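Local coordinates for protein mandelate racemase/muconate lactonizing enzyme (PDB 3CB3) that probably catalyses magnesium-dependent proton abstraction next to a carboxylate, as in the mandelate racemase family, and binds L-glucaric acid at the metal, at residues L235-E240 with P260-E265; R150-S155 with G180-V185; I49-I54 with Q61-S66; P314-E319 with E338-L343. All coordinates share one frame; numbering follows the deposited sequence.

Contact 1 of 4, residues L235-E240 with P260-E265; sequences LVWIEE and PIATGE. With MG (magnesium ion), chain E; LGT (L-glucaric acid), chain G.
This is a parallel pairing of two adjacent strands in the barrel sheet, with I238 beside I261 and E239 beside A262. Three backbone hydrogen bonds tie them together: I238 N to P260 O, A262 N to I238 O, and E240 N to A262 O, the last at 2.8 Å. The CB of A262 lies over one face of the W237 indole. It makes a CH-pi contact, 3.9 Å from the centroid of the five-membered ring and 17° off the ring normal. The strands and helix 247-256 between them form a beta-alpha-beta unit of the TIM-like barrel of the enolase superfamily. In this fold the metal ligands gather at the C-terminal ends of the strands. Here E239 has CG anti to the backbone N (chi1 -180°) and an extended chain. Its OE2 reaches the magnesium ion at 2.0 Å. OE1 of E265 binds the same ion at 2.1 Å, and D213 adds another ligand. The two carboxylates cross with their planes 67° apart. E239 OE2 and E265 OE1 come within 2.8 Å of each other, a closeness explained by the shared cation. L-glucaric acid gives O1A and O2 to the metal, and a water fills a further place. E265 OE2 accepts a hydrogen bond from O3 of the ligand at 3.0 Å. E239 OE1 forms a salt bridge with K182 and takes a bent hydrogen bond from W237 NE1 on its anti lone pair, 3.2 Å long. E240 OE2 receives hydrogen bonds from two waters, one of which also accepts from T263 OG1.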
# COMPACT_ATOMS: atom_id res chain seq x y z
N LEU A 235 4.25 -33.38 2.75
CA LEU A 235 4.86 -32.31 1.98
C LEU A 235 5.56 -31.36 2.95
O LEU A 235 5.23 -31.33 4.13
CB LEU A 235 3.77 -31.54 1.21
CG LEU A 235 2.94 -32.36 0.20
CD1 LEU A 235 1.74 -31.53 -0.27
CD2 LEU A 235 3.82 -32.75 -0.98
N VAL A 236 6.55 -30.61 2.47
CA VAL A 236 7.24 -29.65 3.33
C VAL A 236 6.19 -28.58 3.68
O VAL A 236 6.10 -28.12 4.82
CB VAL A 236 8.44 -29.00 2.62
CG1 VAL A 236 9.13 -28.01 3.56
CG2 VAL A 236 9.43 -30.08 2.17
N TRP A 237 5.39 -28.19 2.69
CA TRP A 237 4.31 -27.22 2.92
C TRP A 237 3.31 -27.11 1.78
O TRP A 237 3.59 -27.50 0.65
CB TRP A 237 4.88 -25.82 3.22
CG TRP A 237 5.52 -25.11 2.05
CD1 TRP A 237 4.92 -24.75 0.88
CD2 TRP A 237 6.87 -24.64 1.96
NE1 TRP A 237 5.82 -24.09 0.07
CE2 TRP A 237 7.02 -24.01 0.71
CE3 TRP A 237 7.97 -24.70 2.83
CZ2 TRP A 237 8.23 -23.43 0.30
CZ3 TRP A 237 9.18 -24.12 2.42
CH2 TRP A 237 9.29 -23.50 1.16
N ILE A 238 2.14 -26.58 2.10
CA ILE A 238 1.08 -26.32 1.14
C ILE A 238 1.02 -24.79 1.17
O ILE A 238 0.64 -24.20 2.18
CB ILE A 238 -0.27 -26.91 1.60
CG1 ILE A 238 -0.21 -28.44 1.58
CG2 ILE A 238 -1.39 -26.41 0.69
CD1 ILE A 238 -1.41 -29.10 2.22
N GLU A 239 1.41 -24.18 0.06
CA GLU A 239 1.48 -22.73 -0.09
C GLU A 239 0.25 -22.05 -0.70
O GLU A 239 -0.35 -22.54 -1.67
CB GLU A 239 2.71 -22.40 -0.93
CG GLU A 239 2.96 -20.94 -1.19
CD GLU A 239 4.24 -20.73 -1.94
OE1 GLU A 239 5.13 -21.60 -1.85
OE2 GLU A 239 4.38 -19.68 -2.61
N GLU A 240 -0.09 -20.89 -0.13
CA GLU A 240 -1.22 -20.08 -0.57
C GLU A 240 -2.46 -20.87 -0.97
O GLU A 240 -2.94 -20.75 -2.10
CB GLU A 240 -0.80 -19.18 -1.75
CG GLU A 240 0.14 -18.04 -1.36
CD GLU A 240 -0.07 -16.80 -2.23
OE1 GLU A 240 0.33 -16.81 -3.42
OE2 GLU A 240 -0.64 -15.81 -1.71
N PRO A 260 2.55 -28.12 7.13
CA PRO A 260 2.72 -26.68 7.30
C PRO A 260 2.01 -25.90 6.20
O PRO A 260 1.97 -26.34 5.04
CB PRO A 260 4.23 -26.49 7.24
CG PRO A 260 4.76 -27.79 7.77
CD PRO A 260 3.86 -28.80 7.11
N ILE A 261 1.45 -24.77 6.59
CA ILE A 261 0.77 -23.88 5.66
C ILE A 261 1.73 -22.72 5.44
O ILE A 261 2.26 -22.15 6.40
CB ILE A 261 -0.54 -23.32 6.26
CG1 ILE A 261 -1.51 -24.47 6.58
CG2 ILE A 261 -1.17 -22.33 5.30
CD1 ILE A 261 -1.91 -25.28 5.36
N ALA A 262 1.97 -22.37 4.18
CA ALA A 262 2.87 -21.27 3.86
C ALA A 262 2.14 -20.17 3.09
O ALA A 262 1.30 -20.45 2.23
CB ALA A 262 4.05 -21.77 3.05
N THR A 263 2.45 -18.92 3.40
CA THR A 263 1.83 -17.80 2.70
C THR A 263 2.49 -16.49 3.10
O THR A 263 3.22 -16.44 4.09
CB THR A 263 0.30 -17.72 2.97
OG1 THR A 263 -0.25 -16.61 2.23
CG2 THR A 263 0.01 -17.54 4.46
N GLY A 264 2.26 -15.45 2.30
CA GLY A 264 2.81 -14.14 2.61
C GLY A 264 3.44 -13.42 1.43
O GLY A 264 3.63 -12.21 1.49
N GLU A 265 3.77 -14.14 0.36
CA GLU A 265 4.41 -13.53 -0.80
C GLU A 265 3.71 -12.29 -1.36
O GLU A 265 4.36 -11.40 -1.89
CB GLU A 265 4.57 -14.56 -1.93
CG GLU A 265 3.29 -14.84 -2.73
CD GLU A 265 3.48 -15.95 -3.75
OE1 GLU A 265 3.87 -17.07 -3.34
OE2 GLU A 265 3.25 -15.71 -4.96
MG MG E . 3.87 -18.93 -4.39
O1A LGT G . 5.85 -18.95 -4.96
C1 LGT G . 6.07 -18.46 -6.08
O1B LGT G . 7.21 -18.16 -6.51
C2 LGT G . 4.87 -18.20 -7.03
O2 LGT G . 3.67 -18.01 -6.26
C3 LGT G . 5.10 -16.97 -7.94
O3 LGT G . 5.32 -15.83 -7.11
C4 LGT G . 3.92 -16.64 -8.92
O4 LGT G . 3.29 -15.39 -8.59
C5 LGT G . 4.31 -16.57 -10.42
O5 LGT G . 5.36 -15.60 -10.60
C6 LGT G . 4.78 -17.94 -10.96
O6A LGT G . 3.87 -18.77 -11.23
O6B LGT G . 6.00 -18.16 -11.10
O HOH W 1 0.50 -13.93 0.13
O HOH W 2 -2.25 -16.96 0.46
O HOH W 3 1.93 -19.11 -4.05

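Contact 2 of 4, residues R150-S155 with G180-V185; sequences RCYNTS and GIKLKV. With LGT (L-glucaric acid), chain G.
Y152 holds CG between its backbone N and carbonyl carbon (chi1 66°), and K182 holds CG anti to its backbone N with a bend at chi3 (74°); together these turns carry the lysine chain obliquely past the CD1 and CE1 side of the tyrosine ring. K182 CB is 3.8 Å from Y152 CD1. The amine ends at the ring edge, in the ring plane, where NZ gives a weak hydrogen bond to Y152 OH at 3.4 Å. NZ also donates to O1A of L-glucaric acid at 2.9 Å and forms salt bridges with E239 and E335. Several acceptors thus grip one ammonium group. Two residues on, K184 NZ donates to O6A at the far end of the ligand, 2.9 Å away. The lysine pair K182 and K184 matches the Lys-x-Lys motif of the mandelate racemase group, which is consistent with a place in the active site. The backbones join through a single bridge at N153 and I181. N153 N donates to G180 O, and K182 N donates to N153 O at 2.9 Å. A water extends the join by donating to T154 O at 2.6 Å and to K182 O at 2.7 Å. On the side away from the ligand, N153 and I181 run side by side, with I181 CD1 3.4 Å from N153 OD1. That oxygen accepts a hydrogen bond from S155 OG, and S173 is a further polar partner of both N153 and S155. Helix 163-175 touches S155 and I181. Strand 333-335 lies against Y152 and T154, and strand 210-213 flanks I181 and K182.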
# COMPACT_ATOMS: atom_id res chain seq x y z
N ARG A 150 18.95 -24.49 2.61
CA ARG A 150 18.21 -25.47 1.82
C ARG A 150 17.51 -24.74 0.69
O ARG A 150 16.95 -23.66 0.90
CB ARG A 150 17.18 -26.18 2.69
CG ARG A 150 17.75 -26.80 3.95
CD ARG A 150 16.76 -27.76 4.60
NE ARG A 150 16.65 -29.00 3.85
CZ ARG A 150 15.88 -30.03 4.20
NH1 ARG A 150 15.14 -29.96 5.30
NH2 ARG A 150 15.86 -31.13 3.46
N CYS A 151 17.54 -25.31 -0.51
CA CYS A 151 16.89 -24.65 -1.64
C CYS A 151 15.97 -25.60 -2.40
O CYS A 151 16.08 -26.82 -2.28
CB CYS A 151 17.94 -24.08 -2.60
SG CYS A 151 18.96 -25.36 -3.39
N TYR A 152 15.07 -25.03 -3.18
CA TYR A 152 14.14 -25.83 -3.97
C TYR A 152 13.83 -25.05 -5.23
O TYR A 152 14.25 -23.90 -5.37
CB TYR A 152 12.86 -26.09 -3.18
CG TYR A 152 12.05 -24.84 -2.91
CD1 TYR A 152 10.98 -24.47 -3.74
CD2 TYR A 152 12.35 -24.01 -1.83
CE1 TYR A 152 10.24 -23.30 -3.49
CE2 TYR A 152 11.63 -22.84 -1.58
CZ TYR A 152 10.57 -22.50 -2.41
OH TYR A 152 9.86 -21.34 -2.16
N ASN A 153 13.12 -25.67 -6.17
CA ASN A 153 12.74 -24.95 -7.38
C ASN A 153 11.49 -25.60 -7.98
O ASN A 153 10.99 -26.59 -7.45
CB ASN A 153 13.91 -24.87 -8.38
CG ASN A 153 14.10 -26.15 -9.22
OD1 ASN A 153 13.50 -27.19 -8.96
ND2 ASN A 153 14.96 -26.06 -10.23
N THR A 154 10.98 -25.01 -9.06
CA THR A 154 9.78 -25.53 -9.72
C THR A 154 10.18 -26.31 -10.97
O THR A 154 9.35 -27.01 -11.56
CB THR A 154 8.84 -24.40 -10.15
OG1 THR A 154 9.52 -23.55 -11.08
CG2 THR A 154 8.39 -23.58 -8.94
N SER A 155 11.44 -26.17 -11.35
CA SER A 155 11.97 -26.83 -12.54
C SER A 155 11.17 -26.44 -13.77
O SER A 155 10.92 -27.27 -14.65
CB SER A 155 11.95 -28.34 -12.35
OG SER A 155 12.90 -28.73 -11.37
N GLY A 180 14.86 -29.56 -3.28
CA GLY A 180 13.43 -29.83 -3.17
C GLY A 180 12.72 -29.36 -4.42
O GLY A 180 13.29 -28.64 -5.24
N ILE A 181 11.46 -29.78 -4.57
CA ILE A 181 10.67 -29.40 -5.73
C ILE A 181 9.30 -28.88 -5.30
O ILE A 181 8.63 -29.50 -4.47
CB ILE A 181 10.44 -30.62 -6.67
CG1 ILE A 181 11.78 -31.21 -7.13
CG2 ILE A 181 9.61 -30.19 -7.87
CD1 ILE A 181 12.59 -30.29 -8.05
N LYS A 182 8.90 -27.73 -5.84
CA LYS A 182 7.59 -27.17 -5.53
C LYS A 182 6.71 -27.37 -6.77
O LYS A 182 7.08 -26.96 -7.87
CB LYS A 182 7.67 -25.68 -5.19
CG LYS A 182 6.35 -25.13 -4.64
CD LYS A 182 6.52 -23.79 -3.91
CE LYS A 182 6.76 -22.65 -4.88
NZ LYS A 182 7.09 -21.39 -4.13
N LEU A 183 5.56 -27.99 -6.57
CA LEU A 183 4.64 -28.27 -7.67
C LEU A 183 3.39 -27.40 -7.59
O LEU A 183 2.79 -27.25 -6.53
CB LEU A 183 4.22 -29.74 -7.63
CG LEU A 183 5.36 -30.77 -7.63
CD1 LEU A 183 4.80 -32.12 -7.21
CD2 LEU A 183 6.01 -30.82 -9.01
N LYS A 184 3.00 -26.85 -8.73
CA LYS A 184 1.81 -26.03 -8.76
C LYS A 184 0.56 -26.90 -8.78
O LYS A 184 0.50 -27.91 -9.49
CB LYS A 184 1.84 -25.10 -9.98
CG LYS A 184 2.84 -23.96 -9.82
CD LYS A 184 2.90 -23.09 -11.05
CE LYS A 184 3.74 -21.86 -10.78
NZ LYS A 184 3.19 -21.06 -9.65
N VAL A 185 -0.41 -26.54 -7.95
CA VAL A 185 -1.68 -27.26 -7.87
C VAL A 185 -2.77 -26.20 -7.85
O VAL A 185 -2.48 -25.01 -7.98
CB VAL A 185 -1.79 -28.12 -6.58
CG1 VAL A 185 -0.77 -29.27 -6.60
CG2 VAL A 185 -1.58 -27.24 -5.35
O1A LGT G . 5.85 -18.95 -4.96
C1 LGT G . 6.07 -18.46 -6.08
O1B LGT G . 7.21 -18.16 -6.51
C2 LGT G . 4.87 -18.20 -7.03
O2 LGT G . 3.67 -18.01 -6.26
C3 LGT G . 5.10 -16.97 -7.94
O3 LGT G . 5.32 -15.83 -7.11
C4 LGT G . 3.92 -16.64 -8.92
O4 LGT G . 3.29 -15.39 -8.59
C5 LGT G . 4.31 -16.57 -10.42
O5 LGT G . 5.36 -15.60 -10.60
C6 LGT G . 4.78 -17.94 -10.96
O6A LGT G . 3.87 -18.77 -11.23
O6B LGT G . 6.00 -18.16 -11.10
O HOH W 4 7.01 -27.62 -10.52

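Contact 3 of 4, residues I49-I54 with Q61-S66; sequences ILFAEI and QGLGFS
F51 lies beside F65 across a beta hairpin, strands 44-56 and 61-68, at one edge of the antiparallel sheet in the N-terminal domain of this enolase superfamily member. The two segments run at 160° to each other. They pair L50 with S66, A52 with G64 and I54 with G62 through six backbone hydrogen bonds. F51 and F65 form a non-hydrogen-bonded pair and leave the sheet on the same side, yet their rings do not stack. F65 CG sits between its backbone N and carbonyl carbon (chi1 73°), and the ring leads away from strand 44-56. What meets F51 CD1 is therefore F65 CB, at 3.7 Å. One face of the F51 ring carries I49 CG2, over its centre and 3.7 Å above the plane. The next pair along this face, E53 and L63, lies side by side, with E53 CG 3.8 Å from L63 CD1. The same methyl is 4.1 Å from F51 CD1, so L63 bridges the phenylalanine and the glutamate chain. E53 OE2 forms a salt bridge with R19 on strand 15-27. The other face carries L50, A52, I54 and S66. Helix 114-133 packs on A52 and I54, and helix 73-83 on L50 and S66. Back at the F51 ring, G64 O lies at the edge near the ring plane, 3.7 Å from CD1.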
# COMPACT_ATOMS: atom_id res chain seq x y z
N ILE A 49 12.45 -3.91 -13.06
CA ILE A 49 13.35 -3.82 -11.92
C ILE A 49 13.73 -2.38 -11.64
O ILE A 49 14.06 -1.62 -12.56
CB ILE A 49 14.66 -4.62 -12.15
CG1 ILE A 49 14.36 -6.11 -12.30
CG2 ILE A 49 15.62 -4.41 -10.99
CD1 ILE A 49 14.01 -6.50 -13.70
N LEU A 50 13.65 -1.99 -10.38
CA LEU A 50 14.04 -0.64 -9.97
C LEU A 50 15.40 -0.76 -9.30
O LEU A 50 15.52 -1.39 -8.25
CB LEU A 50 13.02 -0.06 -8.98
CG LEU A 50 13.44 1.27 -8.32
CD1 LEU A 50 13.63 2.34 -9.39
CD2 LEU A 50 12.40 1.69 -7.29
N PHE A 51 16.43 -0.18 -9.91
CA PHE A 51 17.77 -0.23 -9.34
C PHE A 51 18.12 1.09 -8.66
O PHE A 51 17.81 2.16 -9.19
CB PHE A 51 18.82 -0.51 -10.41
CG PHE A 51 18.99 -1.96 -10.75
CD1 PHE A 51 19.42 -2.87 -9.78
CD2 PHE A 51 18.77 -2.42 -12.05
CE1 PHE A 51 19.64 -4.21 -10.11
CE2 PHE A 51 18.98 -3.75 -12.38
CZ PHE A 51 19.41 -4.65 -11.41
N ALA A 52 18.77 1.00 -7.51
CA ALA A 52 19.20 2.17 -6.77
C ALA A 52 20.70 2.11 -6.48
O ALA A 52 21.22 1.10 -6.02
CB ALA A 52 18.43 2.28 -5.47
N GLU A 53 21.40 3.20 -6.77
CA GLU A 53 22.84 3.28 -6.51
C GLU A 53 23.09 4.50 -5.63
O GLU A 53 22.66 5.61 -5.97
CB GLU A 53 23.62 3.39 -7.81
CG GLU A 53 23.57 2.13 -8.65
CD GLU A 53 24.01 2.35 -10.08
OE1 GLU A 53 25.21 2.59 -10.31
OE2 GLU A 53 23.14 2.29 -10.97
N ILE A 54 23.76 4.28 -4.51
CA ILE A 54 24.07 5.35 -3.56
C ILE A 54 25.58 5.45 -3.33
O ILE A 54 26.27 4.43 -3.18
CB ILE A 54 23.36 5.10 -2.21
CG1 ILE A 54 21.83 5.09 -2.43
CG2 ILE A 54 23.74 6.16 -1.20
CD1 ILE A 54 21.03 4.79 -1.19
N GLN A 61 29.97 2.75 -1.56
CA GLN A 61 28.92 2.55 -2.55
C GLN A 61 27.96 1.43 -2.19
O GLN A 61 28.33 0.44 -1.55
CB GLN A 61 29.54 2.24 -3.92
CG GLN A 61 30.43 3.34 -4.46
CD GLN A 61 30.86 3.07 -5.89
OE1 GLN A 61 31.64 3.83 -6.47
NE2 GLN A 61 30.36 1.98 -6.47
N GLY A 62 26.71 1.58 -2.64
CA GLY A 62 25.70 0.58 -2.38
C GLY A 62 24.77 0.38 -3.56
O GLY A 62 24.42 1.34 -4.26
N LEU A 63 24.38 -0.86 -3.80
CA LEU A 63 23.47 -1.19 -4.89
C LEU A 63 22.26 -1.91 -4.30
O LEU A 63 22.41 -2.82 -3.49
CB LEU A 63 24.15 -2.11 -5.91
CG LEU A 63 23.22 -2.65 -7.00
CD1 LEU A 63 22.84 -1.51 -7.94
CD2 LEU A 63 23.90 -3.78 -7.77
N GLY A 64 21.07 -1.48 -4.69
CA GLY A 64 19.87 -2.12 -4.18
C GLY A 64 18.82 -2.22 -5.27
O GLY A 64 18.99 -1.66 -6.35
N PHE A 65 17.74 -2.94 -4.99
CA PHE A 65 16.71 -3.06 -6.01
C PHE A 65 15.38 -3.54 -5.49
O PHE A 65 15.28 -4.15 -4.43
CB PHE A 65 17.19 -4.02 -7.12
CG PHE A 65 17.19 -5.47 -6.71
CD1 PHE A 65 16.05 -6.26 -6.88
CD2 PHE A 65 18.34 -6.05 -6.18
CE1 PHE A 65 16.06 -7.62 -6.51
CE2 PHE A 65 18.35 -7.41 -5.81
CZ PHE A 65 17.21 -8.19 -5.98
N SER A 66 14.35 -3.21 -6.26
CA SER A 66 12.99 -3.65 -5.98
C SER A 66 12.50 -4.10 -7.35
O SER A 66 13.24 -4.02 -8.33
CB SER A 66 12.11 -2.52 -5.47
OG SER A 66 10.86 -3.04 -5.04

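Contact 4 of 4, residues P314-E319 with E338-L343; sequences PHFAME and EWLEPL. With LGT (L-glucaric acid), chain G.
A317 and L340 mark the closest backbone approach, CA to CA 7.6 Å, between the N-cap residue of helix 318-326 and a type I turn running from E338 to E341. No direct hydrogen bond joins the two segments, so side chains make the contact. F316 has CG anti to the backbone N (chi1 -161°), which sends its ring toward the turn. There it meets W339 obliquely. The planes are 61° apart, and F316 CE1 lies 3.5 Å from W339 CE3. L340 points back at F316 from the opposite direction, with L340 CG 3.9 Å from F316 CZ. E319 crosses over L340, and OE2 of E319 lies 3.6 Å from L340 CB. One water links the segments by donating to E319 OE2 at 3.1 Å and accepting from L340 N at 2.9 Å. Both segments also reach L-glucaric acid. H315 NE2 donates to O3 of the ligand at 2.7 Å in a fairly straight bond (161°). H315 ND1 is hydrogen-bonded to D288, a His-Asp pair as in mandelate racemase. F316 CB lies over one face of the H315 ring and may help to fix its rotation. At the C6 carboxylate of the ligand, W339 CH2 comes within 3.6 Å of O6B. The contact thus builds part of the pocket wall where the barrel meets the N-terminal domain. F337 touches the rings of both F316 and W339, and Y67 meets F316. Strand 44-56 lies against W339 and L343, strand 15-27 against L340 and L343, and helix 371-374 against P342 and L343.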
# COMPACT_ATOMS: atom_id res chain seq x y z
N PRO A 314 11.46 -17.12 2.54
CA PRO A 314 11.42 -15.89 1.75
C PRO A 314 10.93 -16.16 0.33
O PRO A 314 11.17 -17.23 -0.22
CB PRO A 314 12.86 -15.40 1.79
CG PRO A 314 13.34 -15.87 3.13
CD PRO A 314 12.79 -17.29 3.17
N HIS A 315 10.26 -15.18 -0.27
CA HIS A 315 9.74 -15.35 -1.62
C HIS A 315 10.59 -14.65 -2.68
O HIS A 315 10.92 -13.47 -2.55
CB HIS A 315 8.29 -14.83 -1.69
CG HIS A 315 7.77 -14.69 -3.09
ND1 HIS A 315 7.85 -13.50 -3.79
CD2 HIS A 315 7.19 -15.59 -3.92
CE1 HIS A 315 7.35 -13.68 -5.00
NE2 HIS A 315 6.94 -14.94 -5.11
N PHE A 316 10.95 -15.39 -3.73
CA PHE A 316 11.72 -14.87 -4.85
C PHE A 316 13.09 -14.30 -4.44
O PHE A 316 13.67 -14.71 -3.44
CB PHE A 316 10.89 -13.79 -5.56
CG PHE A 316 11.35 -13.49 -6.97
CD1 PHE A 316 11.55 -14.51 -7.89
CD2 PHE A 316 11.54 -12.17 -7.38
CE1 PHE A 316 11.94 -14.23 -9.20
CE2 PHE A 316 11.93 -11.88 -8.69
CZ PHE A 316 12.13 -12.91 -9.60
N ALA A 317 13.60 -13.37 -5.26
CA ALA A 317 14.88 -12.69 -5.06
C ALA A 317 15.91 -13.42 -4.21
O ALA A 317 16.32 -12.93 -3.15
CB ALA A 317 14.64 -11.28 -4.49
N MET A 318 16.36 -14.57 -4.68
CA MET A 318 17.34 -15.36 -3.94
C MET A 318 18.65 -14.62 -3.68
O MET A 318 19.25 -14.79 -2.62
CB MET A 318 17.63 -16.67 -4.67
CG MET A 318 18.15 -16.52 -6.09
SD MET A 318 18.57 -18.13 -6.79
CE MET A 318 19.61 -17.65 -8.14
N GLU A 319 19.09 -13.81 -4.63
CA GLU A 319 20.35 -13.07 -4.49
C GLU A 319 20.37 -12.23 -3.22
O GLU A 319 21.44 -11.91 -2.69
CB GLU A 319 20.60 -12.18 -5.71
CG GLU A 319 20.82 -12.96 -7.01
CD GLU A 319 19.53 -13.41 -7.70
OE1 GLU A 319 18.45 -13.37 -7.07
OE2 GLU A 319 19.60 -13.81 -8.88
N GLU A 338 16.25 -18.58 -11.99
CA GLU A 338 17.31 -18.11 -12.85
C GLU A 338 16.92 -16.77 -13.48
O GLU A 338 17.72 -16.12 -14.14
CB GLU A 338 17.61 -19.15 -13.94
CG GLU A 338 18.13 -20.46 -13.36
CD GLU A 338 18.79 -21.35 -14.40
OE1 GLU A 338 18.10 -21.78 -15.35
OE2 GLU A 338 20.00 -21.62 -14.25
N TRP A 339 15.67 -16.36 -13.24
CA TRP A 339 15.13 -15.12 -13.80
C TRP A 339 16.00 -13.87 -13.70
O TRP A 339 16.20 -13.18 -14.70
CB TRP A 339 13.77 -14.82 -13.15
CG TRP A 339 12.71 -15.84 -13.43
CD1 TRP A 339 12.86 -17.05 -14.05
CD2 TRP A 339 11.33 -15.76 -13.05
NE1 TRP A 339 11.67 -17.73 -14.07
CE2 TRP A 339 10.71 -16.96 -13.46
CE3 TRP A 339 10.55 -14.79 -12.40
CZ2 TRP A 339 9.35 -17.22 -13.24
CZ3 TRP A 339 9.21 -15.05 -12.18
CH2 TRP A 339 8.62 -16.26 -12.60
N LEU A 340 16.51 -13.58 -12.50
CA LEU A 340 17.32 -12.39 -12.28
C LEU A 340 18.80 -12.48 -12.63
O LEU A 340 19.50 -11.47 -12.64
CB LEU A 340 17.18 -11.93 -10.82
CG LEU A 340 15.77 -11.69 -10.30
CD1 LEU A 340 15.84 -11.07 -8.91
CD2 LEU A 340 15.01 -10.77 -11.25
N GLU A 341 19.28 -13.69 -12.91
CA GLU A 341 20.69 -13.88 -13.22
C GLU A 341 21.31 -12.95 -14.26
O GLU A 341 22.40 -12.44 -14.05
CB GLU A 341 20.94 -15.34 -13.62
CG GLU A 341 20.72 -16.31 -12.47
CD GLU A 341 21.09 -17.74 -12.82
OE1 GLU A 341 21.21 -18.55 -11.89
OE2 GLU A 341 21.25 -18.05 -14.03
N PRO A 342 20.62 -12.71 -15.39
CA PRO A 342 21.18 -11.82 -16.43
C PRO A 342 21.52 -10.41 -15.95
O PRO A 342 22.34 -9.73 -16.57
CB PRO A 342 20.08 -11.82 -17.50
CG PRO A 342 19.48 -13.18 -17.37
CD PRO A 342 19.37 -13.34 -15.86
N LEU A 343 20.90 -9.97 -14.86
CA LEU A 343 21.14 -8.63 -14.35
C LEU A 343 22.48 -8.47 -13.66
O LEU A 343 23.00 -7.36 -13.56
CB LEU A 343 20.05 -8.24 -13.36
CG LEU A 343 18.59 -8.28 -13.80
CD1 LEU A 343 17.70 -8.13 -12.57
CD2 LEU A 343 18.32 -7.17 -14.81
O1A LGT G . 5.85 -18.95 -4.96
C1 LGT G . 6.07 -18.46 -6.08
O1B LGT G . 7.21 -18.16 -6.51
C2 LGT G . 4.87 -18.20 -7.03
O2 LGT G . 3.67 -18.01 -6.26
C3 LGT G . 5.10 -16.97 -7.94
O3 LGT G . 5.32 -15.83 -7.11
C4 LGT G . 3.92 -16.64 -8.92
O4 LGT G . 3.29 -15.39 -8.59
C5 LGT G . 4.31 -16.57 -10.42
O5 LGT G . 5.36 -15.60 -10.60
C6 LGT G . 4.78 -17.94 -10.96
O6A LGT G . 3.87 -18.77 -11.23
O6B LGT G . 6.00 -18.16 -11.10
O HOH W 5 17.06 -15.03 -10.07

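Along the chain the contacts come in the order 3, 2, 1, 4, each closing before the next opens. Contact 3 belongs to the N-terminal domain, and the other three lie round the active-site end of the barrel, where all touch the ligand. Contacts 1 and 2 have centres about 12 Å apart, reach the same parallel sheet and touch through the K182 to E239 salt bridge. Contact 4, with its centre about 20 Å from that of contact 1, meets it where H315 packs on E265. Contact 3 joins contact 4, centres about 14 Å apart, through I49, F51 and F65 packing on L343, L340 and A317. Contact 4 thus connects the domain interface with the pocket.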